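Local structure of geranyltranstransferase (Marinomonas sp. MED121, 4F62) at residues L52-A57 with L66-A71; Q58-I63 with M191-T196; L24-P29 with A36-L41. The protein probably joins isopentenyl diphosphate to an allylic diphosphate to build longer prenyl chains, as a putative farnesyl-diphosphate synthase of the isoprenoid synthase superfamily. One frame throughout, in Å; residues are numbered along the deposited sequence.

Contact 1: L52-A57 with L66-A71; sequences LTYASA and LTDASA
D68 OD1 has two partners: Y54 OH donates to it across the helix pair at 2.6 Å, and R15 of helix 5-23 forms a salt bridge with it. The two segments belong to successive, nearly antiparallel helices, 48-60 and 65-86, of the all-helical polyprenyl synthetase fold; their local axes run at 152° and approach to 9.3 Å. The hydroxyl takes the anti lone pair of OD1, which lies in the plane of the tyrosine ring at its edge, while the carboxylate is turned 71° from that ring. The neighbouring positive charge of R15 probably helps keep D68 ionised in this buried place. Closer to the backbones, the helices meet through small groups. T67 CG2 sits between Y54 CD1 and A57 CB, 3.7 Å from each, because its chi1 of -45° sets the methyl anti to the backbone N and puts OG1 beside that N, where S64 N and S195 OG bond to it. T53 OG1 bonds back to R49 O, leaving its methyl to face the second helix. That methyl, T53 CG2, lies 3.9 Å from S70 CB, and A71 CB rests 3.7 Å from Y54 CE2.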
ATOM      1  N   LEU A  52      -3.141   0.481 -21.293  1.00 36.23           N
ATOM      2  CA  LEU A  52      -2.377  -0.747 -21.507  1.00 34.92           C
ATOM      3  C   LEU A  52      -3.062  -1.947 -20.867  1.00 36.30           C
ATOM      4  O   LEU A  52      -3.072  -3.036 -21.434  1.00 38.68           O
ATOM      5  CB  LEU A  52      -0.975  -0.618 -20.904  1.00 31.97           C
ATOM      6  CG  LEU A  52       0.005   0.286 -21.654  1.00 39.95           C
ATOM      7  CD1 LEU A  52       1.249   0.491 -20.794  1.00 38.95           C
ATOM      8  CD2 LEU A  52       0.371  -0.316 -23.016  1.00 36.09           C
ATOM      9  N   THR A  53      -3.620  -1.753 -19.674  1.00 32.05           N
ATOM     10  CA  THR A  53      -4.284  -2.841 -18.955  1.00 32.72           C
ATOM     11  C   THR A  53      -5.491  -3.355 -19.731  1.00 40.43           C
ATOM     12  O   THR A  53      -5.654  -4.568 -19.935  1.00 36.85           O
ATOM     13  CB  THR A  53      -4.729  -2.382 -17.558  1.00 37.25           C
ATOM     14  OG1 THR A  53      -3.613  -1.772 -16.895  1.00 35.64           O
ATOM     15  CG2 THR A  53      -5.230  -3.574 -16.712  1.00 34.32           C
ATOM     16  N   TYR A  54      -6.339  -2.437 -20.180  1.00 38.74           N
ATOM     17  CA  TYR A  54      -7.527  -2.847 -20.918  1.00 38.59           C
ATOM     18  C   TYR A  54      -7.137  -3.454 -22.260  1.00 37.30           C
ATOM     19  O   TYR A  54      -7.798  -4.385 -22.729  1.00 34.83           O
ATOM     20  CB  TYR A  54      -8.469  -1.665 -21.145  1.00 35.01           C
ATOM     21  CG  TYR A  54      -9.169  -1.178 -19.898  1.00 42.77           C
ATOM     22  CD1 TYR A  54     -10.083  -1.987 -19.225  1.00 41.40           C
ATOM     23  CD2 TYR A  54      -8.941   0.103 -19.405  1.00 40.99           C
ATOM     24  CE1 TYR A  54     -10.740  -1.537 -18.079  1.00 41.38           C
ATOM     25  CE2 TYR A  54      -9.597   0.565 -18.260  1.00 43.36           C
ATOM     26  CZ  TYR A  54     -10.494  -0.253 -17.607  1.00 40.66           C
ATOM     27  OH  TYR A  54     -11.143   0.212 -16.484  1.00 39.76           O
ATOM     28  N   ALA A  55      -6.084  -2.912 -22.883  1.00 33.60           N
ATOM     29  CA  ALA A  55      -5.643  -3.388 -24.208  1.00 42.05           C
ATOM     30  C   ALA A  55      -5.127  -4.820 -24.132  1.00 42.11           C
ATOM     31  O   ALA A  55      -5.366  -5.630 -25.024  1.00 41.43           O
ATOM     32  CB  ALA A  55      -4.552  -2.471 -24.794  1.00 38.98           C
ATOM     33  N   SER A  56      -4.413  -5.133 -23.058  1.00 36.62           N
ATOM     34  CA  SER A  56      -3.864  -6.474 -22.883  1.00 39.44           C
ATOM     35  C   SER A  56      -4.964  -7.483 -22.584  1.00 39.51           C
ATOM     36  O   SER A  56      -4.944  -8.596 -23.109  1.00 44.89           O
ATOM     37  CB  SER A  56      -2.833  -6.488 -21.757  1.00 43.82           C
ATOM     38  OG  SER A  56      -1.802  -5.575 -22.069  1.00 58.49           O
ATOM     39  N   ALA A  57      -5.920  -7.098 -21.741  1.00 38.46           N
ATOM     40  CA  ALA A  57      -7.075  -7.959 -21.473  1.00 42.19           C
ATOM     41  C   ALA A  57      -7.794  -8.299 -22.775  1.00 48.77           C
ATOM     42  O   ALA A  57      -8.167  -9.448 -23.008  1.00 45.98           O
ATOM     43  CB  ALA A  57      -8.038  -7.297 -20.494  1.00 37.72           C
ATOM     44  N   LEU A  66     -11.970  -7.567 -12.649  1.00 38.56           N
ATOM     45  CA  LEU A  66     -10.588  -7.450 -12.171  1.00 40.20           C
ATOM     46  C   LEU A  66      -9.691  -6.671 -13.134  1.00 41.61           C
ATOM     47  O   LEU A  66      -8.606  -6.236 -12.751  1.00 35.02           O
ATOM     48  CB  LEU A  66      -9.959  -8.816 -11.823  1.00 35.88           C
ATOM     49  CG  LEU A  66     -10.541  -9.532 -10.588  1.00 48.58           C
ATOM     50  CD1 LEU A  66      -9.877 -10.888 -10.367  1.00 43.79           C
ATOM     51  CD2 LEU A  66     -10.385  -8.674  -9.345  1.00 47.09           C
ATOM     52  N   THR A  67     -10.119  -6.488 -14.378  1.00 40.66           N
ATOM     53  CA  THR A  67      -9.359  -5.599 -15.263  1.00 36.85           C
ATOM     54  C   THR A  67      -9.578  -4.156 -14.819  1.00 38.39           C
ATOM     55  O   THR A  67      -8.643  -3.340 -14.784  1.00 34.82           O
ATOM     56  CB  THR A  67      -9.820  -5.709 -16.730  1.00 40.43           C
ATOM     57  OG1 THR A  67      -9.977  -7.085 -17.097  1.00 36.20           O
ATOM     58  CG2 THR A  67      -8.808  -5.052 -17.640  1.00 38.90           C
ATOM     59  N   ASP A  68     -10.838  -3.836 -14.515  1.00 37.15           N
ATOM     60  CA  ASP A  68     -11.177  -2.542 -13.916  1.00 37.78           C
ATOM     61  C   ASP A  68     -10.410  -2.313 -12.617  1.00 38.98           C
ATOM     62  O   ASP A  68      -9.816  -1.247 -12.420  1.00 36.73           O
ATOM     63  CB  ASP A  68     -12.682  -2.443 -13.639  1.00 40.88           C
ATOM     64  CG  ASP A  68     -13.484  -2.149 -14.886  1.00 42.68           C
ATOM     65  OD1 ASP A  68     -12.985  -1.398 -15.760  1.00 40.26           O
ATOM     66  OD2 ASP A  68     -14.605  -2.677 -14.998  1.00 40.88           O
ATOM     67  N   ALA A  69     -10.419  -3.310 -11.733  1.00 32.77           N
ATOM     68  CA  ALA A  69      -9.692  -3.184 -10.467  1.00 35.20           C
ATOM     69  C   ALA A  69      -8.194  -2.962 -10.690  1.00 33.71           C
ATOM     70  O   ALA A  69      -7.556  -2.137 -10.018  1.00 35.89           O
ATOM     71  CB  ALA A  69      -9.935  -4.413  -9.589  1.00 34.00           C
ATOM     72  N   SER A  70      -7.620  -3.674 -11.653  1.00 34.66           N
ATOM     73  CA  SER A  70      -6.187  -3.501 -11.945  1.00 32.98           C
ATOM     74  C   SER A  70      -5.868  -2.135 -12.525  1.00 35.21           C
ATOM     75  O   SER A  70      -4.884  -1.479 -12.121  1.00 35.22           O
ATOM     76  CB  SER A  70      -5.709  -4.577 -12.926  1.00 34.66           C
ATOM     77  OG  SER A  70      -5.932  -5.880 -12.401  1.00 37.26           O
ATOM     78  N   ALA A  71      -6.675  -1.719 -13.503  1.00 36.58           N
ATOM     79  CA  ALA A  71      -6.412  -0.467 -14.187  1.00 36.59           C
ATOM     80  C   ALA A  71      -6.496   0.645 -13.164  1.00 37.46           C
ATOM     81  O   ALA A  71      -5.641   1.526 -13.126  1.00 34.83           O
ATOM     82  CB  ALA A  71      -7.427  -0.240 -15.310  1.00 32.17           C
TER

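Contact 2: Q58-I63 with M191-T196; sequences QLVGDI and MGALST
V60 CG2 and the side chain of T196 make the centre of this contact, the two side chains crossing at about a right angle. The valine methyl comes 3.7 Å from T196 OG1 and 3.8 Å from T196 CG2, so it touches both branches of the threonine, and it also reaches A193 CB at 3.9 Å. The same T196 CG2 also packs 3.7 Å from D62 O, where the chain has already left helix 48-60 through G61. No direct hydrogen bond joins the segments; instead one water accepts from D62 N and donates to T196 O, 2.9 Å away. This is where the C-terminal end of helix 48-60 lies beside the last turns of helix 170-194, two neighbours in the helical bundle of the polyprenyl synthetase fold, near the protein surface. What positions T196 is a bond back to its own chain: with chi1 at 69°, OG1 lies between the backbone N and the carbonyl carbon and donates to A193 O at 2.6 Å. The same carbonyl also takes T196 N, and OG1 has a further bond with Q198 N. Replacing T196 by an alanine removes OG1 and CG2 together, and is likely to leave A193 O without the hydroxyl donor, Q198 N without its acceptor and a gap against V60 CG2. Farther out, Q203 of helix 201-226 touches V60, and L204 and L207 of that helix pack on A193. Next to T196, S195 OG donates to G192 O at 2.7 Å.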
ATOM      1  N   GLN A  58      -7.979  -7.295 -23.627  1.00 51.17           N
ATOM      2  CA  GLN A  58      -8.655  -7.485 -24.907  1.00 54.41           C
ATOM      3  C   GLN A  58      -7.881  -8.403 -25.833  1.00 48.54           C
ATOM      4  O   GLN A  58      -8.462  -9.205 -26.557  1.00 63.84           O
ATOM      5  CB  GLN A  58      -8.851  -6.143 -25.595  1.00 60.58           C
ATOM      6  CG  GLN A  58     -10.052  -5.401 -25.120  1.00 63.06           C
ATOM      7  CD  GLN A  58     -10.598  -4.505 -26.194  1.00 59.34           C
ATOM      8  OE1 GLN A  58      -9.859  -4.058 -27.076  1.00 56.40           O
ATOM      9  NE2 GLN A  58     -11.903  -4.254 -26.147  1.00 51.83           N
ATOM     10  N   LEU A  59      -6.564  -8.271 -25.810  1.00 53.97           N
ATOM     11  CA  LEU A  59      -5.701  -9.137 -26.595  1.00 56.17           C
ATOM     12  C   LEU A  59      -5.995 -10.614 -26.337  1.00 61.55           C
ATOM     13  O   LEU A  59      -6.216 -11.375 -27.280  1.00 63.18           O
ATOM     14  CB  LEU A  59      -4.241  -8.846 -26.272  1.00 56.77           C
ATOM     15  CG  LEU A  59      -3.225  -9.576 -27.143  1.00 60.69           C
ATOM     16  CD1 LEU A  59      -3.240  -8.974 -28.530  1.00 65.35           C
ATOM     17  CD2 LEU A  59      -1.849  -9.487 -26.541  1.00 55.20           C
ATOM     18  N   VAL A  60      -6.037 -11.013 -25.063  1.00 48.44           N
ATOM     19  CA  VAL A  60      -6.063 -12.439 -24.729  1.00 46.89           C
ATOM     20  C   VAL A  60      -7.426 -12.995 -24.305  1.00 52.89           C
ATOM     21  O   VAL A  60      -7.618 -14.214 -24.244  1.00 55.50           O
ATOM     22  CB  VAL A  60      -5.020 -12.783 -23.651  1.00 47.50           C
ATOM     23  CG1 VAL A  60      -3.628 -12.363 -24.110  1.00 45.32           C
ATOM     24  CG2 VAL A  60      -5.382 -12.101 -22.349  1.00 48.23           C
ATOM     25  N   GLY A  61      -8.365 -12.108 -24.004  1.00 51.06           N
ATOM     26  CA  GLY A  61      -9.692 -12.529 -23.604  1.00 56.80           C
ATOM     27  C   GLY A  61     -10.660 -11.366 -23.556  1.00 59.42           C
ATOM     28  O   GLY A  61     -10.756 -10.583 -24.503  1.00 60.92           O
ATOM     29  N   ASP A  62     -11.369 -11.238 -22.441  1.00 57.54           N
ATOM     30  CA  ASP A  62     -12.340 -10.168 -22.305  1.00 55.60           C
ATOM     31  C   ASP A  62     -12.067  -9.285 -21.083  1.00 47.47           C
ATOM     32  O   ASP A  62     -11.617  -9.768 -20.045  1.00 45.78           O
ATOM     33  CB  ASP A  62     -13.744 -10.762 -22.269  1.00 65.20           C
ATOM     34  CG  ASP A  62     -14.024 -11.655 -23.480  1.00 74.98           C
ATOM     35  OD1 ASP A  62     -13.777 -11.207 -24.626  1.00 76.24           O
ATOM     36  OD2 ASP A  62     -14.465 -12.807 -23.283  1.00 78.62           O
ATOM     37  N   ILE A  63     -12.306  -7.984 -21.234  1.00 47.35           N
ATOM     38  CA  ILE A  63     -12.210  -7.049 -20.120  1.00 51.35           C
ATOM     39  C   ILE A  63     -13.196  -7.477 -19.028  1.00 50.58           C
ATOM     40  O   ILE A  63     -14.361  -7.772 -19.313  1.00 46.53           O
ATOM     41  CB  ILE A  63     -12.512  -5.597 -20.569  1.00 44.99           C
ATOM     42  CG1 ILE A  63     -11.442  -5.105 -21.553  1.00 45.14           C
ATOM     43  CG2 ILE A  63     -12.569  -4.680 -19.353  1.00 40.93           C
ATOM     44  CD1 ILE A  63     -11.812  -3.810 -22.310  1.00 38.65           C
ATOM     45  N   MET A 191      -1.019  -7.604 -15.620  1.00 36.63           N
ATOM     46  CA  MET A 191      -2.268  -7.663 -14.865  1.00 35.26           C
ATOM     47  C   MET A 191      -3.499  -7.642 -15.761  1.00 33.89           C
ATOM     48  O   MET A 191      -4.469  -8.332 -15.484  1.00 37.70           O
ATOM     49  CB  MET A 191      -2.343  -6.540 -13.832  1.00 33.78           C
ATOM     50  CG  MET A 191      -1.273  -6.657 -12.733  1.00 32.14           C
ATOM     51  SD  MET A 191      -1.221  -5.164 -11.725  1.00 37.96           S
ATOM     52  CE  MET A 191      -2.671  -5.400 -10.689  1.00 34.64           C
ATOM     53  N   GLY A 192      -3.453  -6.844 -16.824  1.00 38.05           N
ATOM     54  CA  GLY A 192      -4.535  -6.811 -17.785  1.00 33.79           C
ATOM     55  C   GLY A 192      -4.835  -8.192 -18.326  1.00 34.76           C
ATOM     56  O   GLY A 192      -5.981  -8.654 -18.270  1.00 37.33           O
ATOM     57  N   ALA A 193      -3.799  -8.851 -18.840  1.00 39.05           N
ATOM     58  CA  ALA A 193      -3.921 -10.198 -19.406  1.00 36.98           C
ATOM     59  C   ALA A 193      -4.372 -11.223 -18.356  1.00 36.83           C
ATOM     60  O   ALA A 193      -5.307 -12.009 -18.582  1.00 40.62           O
ATOM     61  CB  ALA A 193      -2.590 -10.606 -20.022  1.00 34.11           C
ATOM     62  N   LEU A 194      -3.716 -11.218 -17.202  1.00 39.52           N
ATOM     63  CA  LEU A 194      -4.120 -12.107 -16.101  1.00 38.29           C
ATOM     64  C   LEU A 194      -5.578 -11.897 -15.685  1.00 39.11           C
ATOM     65  O   LEU A 194      -6.292 -12.857 -15.402  1.00 41.87           O
ATOM     66  CB  LEU A 194      -3.200 -11.918 -14.885  1.00 40.83           C
ATOM     67  CG  LEU A 194      -1.752 -12.416 -14.997  1.00 37.32           C
ATOM     68  CD1 LEU A 194      -0.881 -11.733 -13.946  1.00 36.59           C
ATOM     69  CD2 LEU A 194      -1.696 -13.940 -14.808  1.00 40.71           C
ATOM     70  N   SER A 195      -6.033 -10.645 -15.676  1.00 35.36           N
ATOM     71  CA  SER A 195      -7.370 -10.337 -15.158  1.00 36.94           C
ATOM     72  C   SER A 195      -8.464 -11.004 -15.979  1.00 37.67           C
ATOM     73  O   SER A 195      -9.600 -11.100 -15.522  1.00 37.33           O
ATOM     74  CB  SER A 195      -7.620  -8.826 -15.116  1.00 39.31           C
ATOM     75  OG  SER A 195      -7.867  -8.312 -16.417  1.00 39.75           O
ATOM     76  N   THR A 196      -8.116 -11.477 -17.178  1.00 38.94           N
ATOM     77  CA  THR A 196      -9.082 -12.188 -18.037  1.00 43.06           C
ATOM     78  C   THR A 196      -9.364 -13.610 -17.566  1.00 47.21           C
ATOM     79  O   THR A 196     -10.379 -14.203 -17.944  1.00 47.09           O
ATOM     80  CB  THR A 196      -8.591 -12.319 -19.485  1.00 40.42           C
ATOM     81  OG1 THR A 196      -7.475 -13.217 -19.507  1.00 40.01           O
ATOM     82  CG2 THR A 196      -8.169 -10.967 -20.044  1.00 40.49           C
TER
HETATM   83  O   HOH W   1     -11.855 -13.582 -20.375  1.00 52.89           O

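Contact 3: L24-P29 with A36-L41; sequences LSDYAP and AMRYSL
With chi1 at -165°, L24 sends its CG anti to the backbone N and reaches across to helix 31-41, while R38 stretches its chain fully from CG to NE toward the loop. The pair ties the loop that follows helix 5-23 to the next helix of the all-helical prenyl synthase fold. L24 CD2 lies 3.6 Å from R38 CG, alongside the aliphatic part of the arginine, and the other methyl, L24 CD1, packs 3.8 Å from M37 CE, brought there by a bend at the methionine's chi3. F121 of helix 108-126 adds a further apolar neighbour for L24. Toward the exposed D26, R38 (modelled in two conformers, one described here) meets two oxygens of the loop. Its NH1 forms a salt bridge with D26 OD1 at 3.0 Å; the oxygen is met nearly along its C-O bond but sits somewhat out of the guanidinium plane, with the carboxylate turned 87° from it. A second NH1 bond, to L24 O, is weak, with an N-H...O angle of 126°. The loop also borders the dimer interface: S25 O and Y27 OH bond to R150 and H179 of the second subunit. P29 CD sits 3.7 Å above one face of the Y27 ring, over its centre.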
ATOM      1  N   LEU A  24     -14.125   5.092  -5.020  1.00 43.26           N
ATOM      2  CA  LEU A  24     -13.713   6.015  -3.965  1.00 48.04           C
ATOM      3  C   LEU A  24     -14.975   6.491  -3.254  1.00 52.12           C
ATOM      4  O   LEU A  24     -15.391   7.637  -3.415  1.00 56.29           O
ATOM      5  CB  LEU A  24     -12.921   7.207  -4.525  1.00 47.26           C
ATOM      6  CG  LEU A  24     -12.130   8.045  -3.502  1.00 50.38           C
ATOM      7  CD1 LEU A  24     -11.167   7.166  -2.721  1.00 41.89           C
ATOM      8  CD2 LEU A  24     -11.354   9.170  -4.169  1.00 54.16           C
ATOM      9  N   SER A  25     -15.580   5.592  -2.478  1.00 50.14           N
ATOM     10  CA  SER A  25     -16.871   5.832  -1.835  1.00 58.14           C
ATOM     11  C   SER A  25     -16.782   6.906  -0.752  1.00 59.77           C
ATOM     12  O   SER A  25     -15.761   7.049  -0.063  1.00 50.67           O
ATOM     13  CB  SER A  25     -17.396   4.538  -1.214  1.00 58.40           C
ATOM     14  OG  SER A  25     -16.454   4.019  -0.285  1.00 51.70           O
ATOM     15  N   ASP A  26     -17.862   7.662  -0.607  1.00 55.94           N
ATOM     16  CA  ASP A  26     -17.927   8.719   0.391  1.00 61.86           C
ATOM     17  C   ASP A  26     -17.813   8.182   1.817  1.00 54.36           C
ATOM     18  O   ASP A  26     -18.354   7.124   2.152  1.00 52.00           O
ATOM     19  CB  ASP A  26     -19.219   9.534   0.229  1.00 73.99           C
ATOM     20  CG  ASP A  26     -19.152  10.502  -0.935  1.00 84.25           C
ATOM     21  OD1 ASP A  26     -18.030  10.811  -1.385  1.00 83.74           O
ATOM     22  OD2 ASP A  26     -20.220  10.963  -1.388  1.00 95.56           O
ATOM     23  N   TYR A  27     -17.089   8.925   2.647  1.00 52.55           N
ATOM     24  CA  TYR A  27     -16.919   8.586   4.053  1.00 55.48           C
ATOM     25  C   TYR A  27     -16.634   9.882   4.809  1.00 56.40           C
ATOM     26  O   TYR A  27     -15.532  10.420   4.726  1.00 56.49           O
ATOM     27  CB  TYR A  27     -15.781   7.581   4.210  1.00 55.12           C
ATOM     28  CG  TYR A  27     -15.571   7.134   5.630  1.00 59.94           C
ATOM     29  CD1 TYR A  27     -16.630   6.658   6.393  1.00 63.04           C
ATOM     30  CD2 TYR A  27     -14.317   7.188   6.209  1.00 52.11           C
ATOM     31  CE1 TYR A  27     -16.438   6.252   7.699  1.00 64.28           C
ATOM     32  CE2 TYR A  27     -14.115   6.781   7.502  1.00 51.71           C
ATOM     33  CZ  TYR A  27     -15.172   6.314   8.245  1.00 58.56           C
ATOM     34  OH  TYR A  27     -14.961   5.909   9.545  1.00 58.89           O
ATOM     35  N   ALA A  28     -17.645  10.391   5.513  1.00 51.35           N
ATOM     36  CA  ALA A  28     -17.594  11.737   6.103  1.00 58.89           C
ATOM     37  C   ALA A  28     -16.326  12.143   6.882  1.00 59.66           C
ATOM     38  O   ALA A  28     -15.843  13.263   6.714  1.00 67.01           O
ATOM     39  CB  ALA A  28     -18.861  12.020   6.938  1.00 59.93           C
ATOM     40  N   PRO A  29     -15.800  11.258   7.755  1.00 59.15           N
ATOM     41  CA  PRO A  29     -14.543  11.621   8.424  1.00 59.61           C
ATOM     42  C   PRO A  29     -13.411  11.878   7.431  1.00 55.02           C
ATOM     43  O   PRO A  29     -12.531  12.695   7.695  1.00 59.65           O
ATOM     44  CB  PRO A  29     -14.230  10.376   9.259  1.00 52.71           C
ATOM     45  CG  PRO A  29     -15.586   9.819   9.593  1.00 54.66           C
ATOM     46  CD  PRO A  29     -16.397  10.039   8.341  1.00 57.06           C
ATOM     47  N   ALA A  36      -8.327  15.910  -1.383  1.00 49.05           N
ATOM     48  CA  ALA A  36      -6.954  15.893  -1.868  1.00 53.20           C
ATOM     49  C   ALA A  36      -6.697  14.703  -2.792  1.00 51.99           C
ATOM     50  O   ALA A  36      -6.029  14.843  -3.818  1.00 50.86           O
ATOM     51  CB  ALA A  36      -5.983  15.877  -0.702  1.00 54.71           C
ATOM     52  N   MET A  37      -7.224  13.537  -2.423  1.00 43.46           N
ATOM     53  CA  MET A  37      -7.078  12.335  -3.239  1.00 42.28           C
ATOM     54  C   MET A  37      -7.671  12.542  -4.616  1.00 44.27           C
ATOM     55  O   MET A  37      -7.048  12.214  -5.625  1.00 49.72           O
ATOM     56  CB  MET A  37      -7.752  11.131  -2.573  1.00 39.65           C
ATOM     57  CG  MET A  37      -6.959  10.516  -1.426  1.00 42.92           C
ATOM     58  SD  MET A  37      -7.900   9.233  -0.559  1.00 43.63           S
ATOM     59  CE  MET A  37      -7.566   7.789  -1.570  1.00 35.28           C
ATOM     60  N   ARG A  38      -8.881  13.089  -4.652  0.66 48.63           N
ATOM     61  CA  ARG A  38      -9.589  13.321  -5.906  0.66 53.51           C
ATOM     62  C   ARG A  38      -8.904  14.375  -6.767  0.66 54.83           C
ATOM     63  O   ARG A  38      -8.870  14.254  -7.992  0.66 53.58           O
ATOM     64  CB  ARG A  38     -11.044  13.731  -5.644  0.66 59.13           C
ATOM     65  CG  ARG A  38     -11.928  12.587  -5.151  0.66 63.17           C
ATOM     66  CD  ARG A  38     -13.396  12.983  -5.100  0.66 69.98           C
ATOM     67  NE  ARG A  38     -14.240  11.870  -4.667  0.66 73.15           N
ATOM     68  CZ  ARG A  38     -14.844  11.794  -3.482  0.66 75.98           C
ATOM     69  NH1 ARG A  38     -15.586  10.735  -3.181  0.66 76.14           N
ATOM     70  NH2 ARG A  38     -14.716  12.779  -2.601  0.66 77.04           N
ATOM     71  N   TYR A  39      -8.375  15.413  -6.124  1.00 56.81           N
ATOM     72  CA  TYR A  39      -7.692  16.494  -6.837  1.00 57.52           C
ATOM     73  C   TYR A  39      -6.527  15.919  -7.640  1.00 55.02           C
ATOM     74  O   TYR A  39      -6.271  16.337  -8.760  1.00 54.16           O
ATOM     75  CB  TYR A  39      -7.203  17.584  -5.872  1.00 61.89           C
ATOM     76  CG  TYR A  39      -6.406  18.670  -6.561  1.00 76.17           C
ATOM     77  CD1 TYR A  39      -6.997  19.483  -7.522  1.00 84.14           C
ATOM     78  CD2 TYR A  39      -5.065  18.882  -6.256  1.00 78.78           C
ATOM     79  CE1 TYR A  39      -6.280  20.478  -8.165  1.00 92.34           C
ATOM     80  CE2 TYR A  39      -4.334  19.879  -6.897  1.00 87.12           C
ATOM     81  CZ  TYR A  39      -4.951  20.674  -7.850  1.00 95.20           C
ATOM     82  OH  TYR A  39      -4.248  21.667  -8.497  1.00101.20           O
ATOM     83  N   SER A  40      -5.860  14.922  -7.072  1.00 52.78           N
ATOM     84  CA  SER A  40      -4.720  14.289  -7.730  1.00 62.14           C
ATOM     85  C   SER A  40      -5.095  13.227  -8.769  1.00 59.58           C
ATOM     86  O   SER A  40      -4.466  13.135  -9.828  1.00 60.45           O
ATOM     87  CB  SER A  40      -3.771  13.698  -6.688  1.00 62.55           C
ATOM     88  OG  SER A  40      -3.119  14.737  -5.972  1.00 68.46           O
ATOM     89  N   LEU A  41      -6.108  12.422  -8.466  1.00 48.69           N
ATOM     90  CA  LEU A  41      -6.558  11.395  -9.402  1.00 47.43           C
ATOM     91  C   LEU A  41      -7.164  11.971 -10.668  1.00 50.09           C
ATOM     92  O   LEU A  41      -7.037  11.365 -11.728  1.00 55.59           O
ATOM     93  CB  LEU A  41      -7.592  10.469  -8.752  1.00 45.12           C
ATOM     94  CG  LEU A  41      -7.115   9.205  -8.056  1.00 44.84           C
ATOM     95  CD1 LEU A  41      -8.297   8.519  -7.374  1.00 39.99           C
ATOM     96  CD2 LEU A  41      -6.448   8.270  -9.063  1.00 42.09           C
TER

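Contact 3 comes first along the chain and closes before the others open, whereas contacts 1 and 2 interleave, their segments alternating. Those two share helix 48-60, with centres 7 Å apart. Helix 48-60 packs against both helix 65-86 and helix 170-194, and the two contacts touch directly, A57 packing against G192 and T53 CG2 against G192 CA. Contact 3 stands apart, its centre about 22 Å from that of contact 1 and 28 Å from that of contact 2. It ties helix 31-41 to the loop that borders the second subunit, whereas no other chain of the assembly touches contacts 1 and 2.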